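Local coordinates for sorbitol dehydrogenase (Gluconobacter oxydans, PDB 5ITG), which probably oxidises the sugar alcohol D-sorbitol to L-sorbose, with NADP as the likely acceptor of the hydride, at residues 292-297 and 351-356; 408-413 and 469-474. All coordinates share one frame; numbering follows the deposited sequence.

Interaction 1: residues 292-297 and 351-356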
loop_
_atom_site.group_PDB
_atom_site.type_symbol
_atom_site.label_atom_id
_atom_site.label_comp_id
_atom_site.label_asym_id
_atom_site.label_seq_id
_atom_site.Cartn_x
_atom_site.Cartn_y
_atom_site.Cartn_z
ATOM N N TYR A 292 -4.217 -4.671 -11.381
ATOM C CA TYR A 292 -3.273 -4.842 -12.467
ATOM C C TYR A 292 -2.876 -3.544 -13.145
ATOM O O TYR A 292 -1.787 -3.456 -13.694
ATOM C CB TYR A 292 -3.784 -5.881 -13.475
ATOM C CG TYR A 292 -3.535 -7.282 -12.947
ATOM C CD1 TYR A 292 -2.246 -7.678 -12.587
ATOM C CD2 TYR A 292 -4.585 -8.171 -12.715
ATOM C CE1 TYR A 292 -2.002 -8.919 -11.995
ATOM C CE2 TYR A 292 -4.353 -9.424 -12.120
ATOM C CZ TYR A 292 -3.054 -9.783 -11.759
ATOM O OH TYR A 292 -2.809 -10.986 -11.134
ATOM N N VAL A 293 -3.742 -2.535 -13.107
ATOM C CA VAL A 293 -3.374 -1.241 -13.679
ATOM C C VAL A 293 -2.225 -0.703 -12.814
ATOM O O VAL A 293 -1.201 -0.238 -13.323
ATOM C CB VAL A 293 -4.529 -0.222 -13.612
ATOM C CG1 VAL A 293 -4.001 1.182 -13.967
ATOM C CG2 VAL A 293 -5.638 -0.626 -14.583
ATOM N N LYS A 294 -2.396 -0.782 -11.500
ATOM C CA LYS A 294 -1.374 -0.300 -10.573
ATOM C C LYS A 294 -0.081 -1.096 -10.728
ATOM O O LYS A 294 1.017 -0.528 -10.804
ATOM C CB LYS A 294 -1.881 -0.406 -9.142
ATOM C CG LYS A 294 -0.981 0.265 -8.119
ATOM C CD LYS A 294 -1.543 0.076 -6.726
ATOM C CE LYS A 294 -0.526 0.427 -5.671
ATOM N NZ LYS A 294 -0.965 -0.054 -4.329
ATOM N N ILE A 295 -0.213 -2.416 -10.785
ATOM C CA ILE A 295 0.950 -3.286 -10.936
ATOM C C ILE A 295 1.703 -3.071 -12.255
ATOM O O ILE A 295 2.928 -2.889 -12.269
ATOM C CB ILE A 295 0.527 -4.776 -10.854
ATOM C CG1 ILE A 295 0.116 -5.121 -9.419
ATOM C CG2 ILE A 295 1.666 -5.687 -11.316
ATOM C CD1 ILE A 295 -0.529 -6.484 -9.303
ATOM N N ARG A 296 0.963 -3.065 -13.361
ATOM C CA ARG A 296 1.593 -2.963 -14.670
ATOM C C ARG A 296 1.951 -1.580 -15.196
ATOM O O ARG A 296 2.680 -1.470 -16.193
ATOM C CB ARG A 296 0.740 -3.716 -15.697
ATOM C CG ARG A 296 0.588 -5.214 -15.364
ATOM C CD ARG A 296 -0.239 -5.933 -16.420
ATOM N NE ARG A 296 0.355 -5.750 -17.735
ATOM C CZ ARG A 296 -0.315 -5.827 -18.885
ATOM N NH1 ARG A 296 -1.623 -6.091 -18.894
ATOM N NH2 ARG A 296 0.323 -5.622 -20.029
HETATM N N MSE A 297 1.445 -0.535 -14.548
HETATM C CA MSE A 297 1.773 0.833 -14.949
HETATM C C MSE A 297 2.575 1.570 -13.867
HETATM O O MSE A 297 3.653 2.075 -14.153
HETATM C CB MSE A 297 0.505 1.615 -15.298
HETATM C CG MSE A 297 -0.137 1.164 -16.610
HETATM SE SE MSE A 297 -1.573 2.323 -17.140
HETATM C CE MSE A 297 -0.493 3.844 -17.687
ATOM N N GLU A 351 -4.469 6.679 -19.986
ATOM C CA GLU A 351 -3.596 7.807 -20.280
ATOM C C GLU A 351 -3.567 8.772 -19.110
ATOM O O GLU A 351 -2.538 9.387 -18.830
ATOM C CB GLU A 351 -4.060 8.535 -21.541
ATOM C CG GLU A 351 -4.074 7.658 -22.775
ATOM C CD GLU A 351 -5.478 7.256 -23.196
ATOM O OE1 GLU A 351 -6.144 6.450 -22.481
ATOM O OE2 GLU A 351 -5.911 7.761 -24.251
ATOM N N GLY A 352 -4.707 8.910 -18.440
ATOM C CA GLY A 352 -4.789 9.781 -17.282
ATOM C C GLY A 352 -4.010 9.137 -16.148
ATOM O O GLY A 352 -3.381 9.819 -15.342
ATOM N N TYR A 353 -4.049 7.811 -16.078
ATOM C CA TYR A 353 -3.315 7.114 -15.033
ATOM C C TYR A 353 -1.826 7.322 -15.290
ATOM O O TYR A 353 -1.054 7.586 -14.368
ATOM C CB TYR A 353 -3.619 5.618 -15.034
ATOM C CG TYR A 353 -3.110 4.939 -13.769
ATOM C CD1 TYR A 353 -3.809 5.046 -12.571
ATOM C CD2 TYR A 353 -1.903 4.247 -13.767
ATOM C CE1 TYR A 353 -3.311 4.479 -11.385
ATOM C CE2 TYR A 353 -1.395 3.678 -12.601
ATOM C CZ TYR A 353 -2.101 3.797 -11.417
ATOM O OH TYR A 353 -1.590 3.234 -10.272
ATOM N N ARG A 354 -1.435 7.185 -16.553
ATOM C CA ARG A 354 -0.046 7.377 -16.968
ATOM C C ARG A 354 0.424 8.753 -16.506
ATOM O O ARG A 354 1.513 8.896 -15.948
ATOM C CB ARG A 354 0.062 7.289 -18.495
ATOM C CG ARG A 354 1.407 7.717 -19.073
ATOM C CD ARG A 354 1.235 8.132 -20.540
ATOM N NE ARG A 354 0.483 9.382 -20.668
ATOM C CZ ARG A 354 -0.162 9.771 -21.766
ATOM N NH1 ARG A 354 -0.166 9.008 -22.856
ATOM N NH2 ARG A 354 -0.796 10.935 -21.783
ATOM N N ASP A 355 -0.403 9.767 -16.740
ATOM C CA ASP A 355 -0.046 11.118 -16.338
ATOM C C ASP A 355 0.181 11.212 -14.834
ATOM O O ASP A 355 1.114 11.882 -14.392
ATOM C CB ASP A 355 -1.124 12.116 -16.770
ATOM C CG ASP A 355 -1.195 12.274 -18.279
ATOM O OD1 ASP A 355 -0.177 11.994 -18.951
ATOM O OD2 ASP A 355 -2.257 12.689 -18.794
ATOM N N SER A 356 -0.656 10.541 -14.048
ATOM C CA SER A 356 -0.499 10.582 -12.594
ATOM C C SER A 356 0.779 9.871 -12.150
ATOM O O SER A 356 1.440 10.305 -11.207
ATOM C CB SER A 356 -1.707 9.951 -11.891
ATOM O OG SER A 356 -1.779 8.553 -12.126
#
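Tyr353 reaches across to Val293 and Met297, a worked example of one aromatic side chain bridging two helices whose axes, over these segments, approach to 11.2 Å. A chi1 of -167° sets the ring of Tyr353 opposite its own backbone N and carries it toward helix 288-312. Val293 lays CG1 over the middle of one ring face, 3.7 Å from the ring centroid and only 11° off the normal, a well-centred CH-pi contact. Met297, a selenomethionine, takes the rim instead: its CB lies near the ring plane, 3.9 Å from Tyr353 CD2. Its SE stands oblique to the ring, 5.1 Å from the centroid, in a Met-aromatic contact. Bent at its last torsion, the same chain carries methyl CE onward to Arg354, 3.6 Å from CB, so one residue touches two consecutive positions of the other helix. The phenol end passes beside the backbone of helix 288-312, with Tyr353 OH 3.6 Å from Lys294 CA. The polar ends lead elsewhere: Lys294 NZ bonds to Val228 O, while Arg354 gives NH1 to Asn335 and clasps OD1 of Asp355 with NE and NH2. No hydrogen bond joins the two segments; the contact between them is van der Waals packing, with Val338 and Leu342 also against Met297. Such packing of segments crossing at -54° belongs to the helical C-terminal domain of the mannitol dehydrogenase family, whose helix 288-312 carries the lysine-asparagine-histidine sequence pattern of polyol-specific long-chain dehydrogenases, consistent with a place beside the active site.

Interaction 2: residues 408-413 and 469-474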
loop_
_atom_site.group_PDB
_atom_site.type_symbol
_atom_site.label_atom_id
_atom_site.label_comp_id
_atom_site.label_asym_id
_atom_site.label_seq_id
_atom_site.Cartn_x
_atom_site.Cartn_y
_atom_site.Cartn_z
ATOM N N SER A 408 18.729 -3.278 -19.051
ATOM C CA SER A 408 19.077 -2.282 -18.043
ATOM C C SER A 408 19.151 -2.932 -16.670
ATOM O O SER A 408 20.063 -2.655 -15.886
ATOM C CB SER A 408 18.036 -1.153 -18.022
ATOM O OG SER A 408 18.175 -0.320 -19.156
ATOM N N TYR A 409 18.181 -3.789 -16.378
ATOM C CA TYR A 409 18.154 -4.505 -15.115
ATOM C C TYR A 409 19.431 -5.347 -14.991
ATOM O O TYR A 409 20.120 -5.301 -13.967
ATOM C CB TYR A 409 16.919 -5.416 -15.047
ATOM C CG TYR A 409 16.916 -6.353 -13.854
ATOM C CD1 TYR A 409 16.820 -5.863 -12.553
ATOM C CD2 TYR A 409 17.037 -7.730 -14.031
ATOM C CE1 TYR A 409 16.849 -6.728 -11.448
ATOM C CE2 TYR A 409 17.064 -8.600 -12.939
ATOM C CZ TYR A 409 16.972 -8.094 -11.653
ATOM O OH TYR A 409 17.013 -8.955 -10.572
ATOM N N LEU A 410 19.744 -6.105 -16.037
ATOM C CA LEU A 410 20.929 -6.961 -16.029
ATOM C C LEU A 410 22.234 -6.182 -15.886
ATOM O O LEU A 410 23.147 -6.616 -15.183
ATOM C CB LEU A 410 20.965 -7.829 -17.292
ATOM C CG LEU A 410 19.842 -8.872 -17.305
ATOM C CD1 LEU A 410 19.907 -9.713 -18.573
ATOM C CD2 LEU A 410 19.966 -9.747 -16.058
ATOM N N GLU A 411 22.327 -5.037 -16.550
ATOM C CA GLU A 411 23.529 -4.224 -16.440
ATOM C C GLU A 411 23.595 -3.549 -15.065
ATOM O O GLU A 411 24.674 -3.403 -14.490
ATOM C CB GLU A 411 23.573 -3.192 -17.567
ATOM C CG GLU A 411 23.898 -3.814 -18.923
ATOM C CD GLU A 411 25.266 -4.493 -18.933
ATOM O OE1 GLU A 411 26.268 -3.803 -18.655
ATOM O OE2 GLU A 411 25.340 -5.712 -19.221
HETATM N N MSE A 412 22.439 -3.159 -14.529
HETATM C CA MSE A 412 22.383 -2.513 -13.216
HETATM C C MSE A 412 22.930 -3.469 -12.155
HETATM O O MSE A 412 23.616 -3.064 -11.213
HETATM C CB MSE A 412 20.934 -2.123 -12.880
HETATM C CG MSE A 412 20.733 -1.464 -11.515
HETATM SE SE MSE A 412 20.593 -2.719 -10.022
HETATM C CE MSE A 412 18.964 -3.664 -10.550
ATOM N N LEU A 413 22.634 -4.752 -12.327
ATOM C CA LEU A 413 23.079 -5.780 -11.389
ATOM C C LEU A 413 24.601 -5.839 -11.204
ATOM O O LEU A 413 25.084 -6.269 -10.154
ATOM C CB LEU A 413 22.560 -7.148 -11.853
ATOM C CG LEU A 413 21.393 -7.829 -11.126
ATOM C CD1 LEU A 413 20.397 -6.821 -10.604
ATOM C CD2 LEU A 413 20.734 -8.817 -12.083
ATOM N N VAL A 469 22.013 -7.622 -27.557
ATOM C CA VAL A 469 22.440 -6.490 -28.373
ATOM C C VAL A 469 22.451 -5.190 -27.565
ATOM O O VAL A 469 23.398 -4.401 -27.657
ATOM C CB VAL A 469 21.513 -6.324 -29.610
ATOM C CG1 VAL A 469 21.708 -4.947 -30.251
ATOM C CG2 VAL A 469 21.821 -7.412 -30.630
ATOM N N LEU A 470 21.411 -4.976 -26.758
ATOM C CA LEU A 470 21.303 -3.760 -25.951
ATOM C C LEU A 470 22.273 -3.726 -24.774
ATOM O O LEU A 470 22.801 -2.664 -24.438
ATOM C CB LEU A 470 19.859 -3.578 -25.451
ATOM C CG LEU A 470 18.827 -3.437 -26.579
ATOM C CD1 LEU A 470 17.426 -3.313 -26.007
ATOM C CD2 LEU A 470 19.167 -2.220 -27.433
ATOM N N ARG A 471 22.507 -4.877 -24.145
ATOM C CA ARG A 471 23.443 -4.939 -23.026
ATOM C C ARG A 471 24.810 -4.524 -23.552
ATOM O O ARG A 471 25.559 -3.817 -22.880
ATOM C CB ARG A 471 23.548 -6.356 -22.450
ATOM C CG ARG A 471 22.344 -6.825 -21.637
ATOM C CD ARG A 471 22.673 -8.116 -20.883
ATOM N NE ARG A 471 23.712 -7.896 -19.881
ATOM C CZ ARG A 471 24.245 -8.844 -19.112
ATOM N NH1 ARG A 471 23.847 -10.105 -19.222
ATOM N NH2 ARG A 471 25.179 -8.524 -18.225
ATOM N N LYS A 472 25.124 -4.975 -24.760
ATOM C CA LYS A 472 26.404 -4.652 -25.379
ATOM C C LYS A 472 26.541 -3.150 -25.587
ATOM O O LYS A 472 27.583 -2.567 -25.286
ATOM C CB LYS A 472 26.543 -5.395 -26.710
ATOM C CG LYS A 472 26.944 -6.858 -26.550
ATOM C CD LYS A 472 26.815 -7.614 -27.863
ATOM C CE LYS A 472 27.653 -8.887 -27.875
ATOM N NZ LYS A 472 27.306 -9.840 -26.784
ATOM N N ILE A 473 25.484 -2.523 -26.087
ATOM C CA ILE A 473 25.495 -1.084 -26.316
ATOM C C ILE A 473 25.607 -0.335 -24.987
ATOM O O ILE A 473 26.383 0.611 -24.865
ATOM C CB ILE A 473 24.217 -0.636 -27.044
ATOM C CG1 ILE A 473 24.190 -1.244 -28.449
ATOM C CG2 ILE A 473 24.149 0.893 -27.092
ATOM C CD1 ILE A 473 22.920 -0.970 -29.223
ATOM N N ILE A 474 24.834 -0.771 -23.995
ATOM C CA ILE A 474 24.851 -0.146 -22.678
ATOM C C ILE A 474 26.236 -0.181 -22.047
ATOM O O ILE A 474 26.676 0.795 -21.444
ATOM C CB ILE A 474 23.891 -0.850 -21.686
ATOM C CG1 ILE A 474 22.435 -0.594 -22.082
ATOM C CG2 ILE A 474 24.157 -0.355 -20.272
ATOM C CD1 ILE A 474 21.433 -1.274 -21.178
#
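Bends in two side chains bring opposite charges together here: Glu411 folds at chi2 (-61°) and Arg471 at chi3 (65°), so that both groups end nearer the opposing helix than their first bonds would suggest. Arg471 then grips a single oxygen side-on. Its NE donates to the anti lone pair of Glu411 OE2 at 2.8 Å, and its NH2 donates to the same OE2 at 3.0 Å from the anti side but well out of the carboxylate plane. The oxygen stays close to the guanidinium plane, although the two flat groups are turned 45° against each other. A salt bridge buried in this way illustrates how the helical C-terminal domain of the mannitol dehydrogenase family can join its last long helix, 461-477, to helix 400-412 by charge as well as by apolar packing. Leu410 covers one face of the guanidinium, its CB toward the rim, 3.8 Å from Arg471 NE. Short of the carboxylate, the aliphatic part of Glu411 meets Ile474, with CG 3.7 Å from Ile474 CG2, the two side chains running alongside with opposed directions. Further along, Ile474 CD1 comes within 4.0 Å of Ser408 OG, a hydroxyl that bonds back to Phe404 O within its own helix. Arg475 adds a second salt bridge to Glu411 OE2, so this one buried oxygen gathers two arginines around it, which would be expected to favour the ionised carboxylate.

How the interactions relate
The two contacts follow one another along the chain, interaction 1 closing before interaction 2 opens, and their centres lie 26 Å apart with nearest atoms about 14 Å apart. Helix 288-312 connects them: residues near its start form one side of interaction 1, while Pro308 and Leu311 near its end pack against Ser408 and Glu411 of interaction 2. The centre of interaction 1 lies about 15 Å from the centre of the chain, on the side of the C-terminal domain that meets the Rossmann domain, where the active site of this family probably lies. Interaction 2, its centre about 31 Å from the centre of the chain, belongs to the distal helical packing.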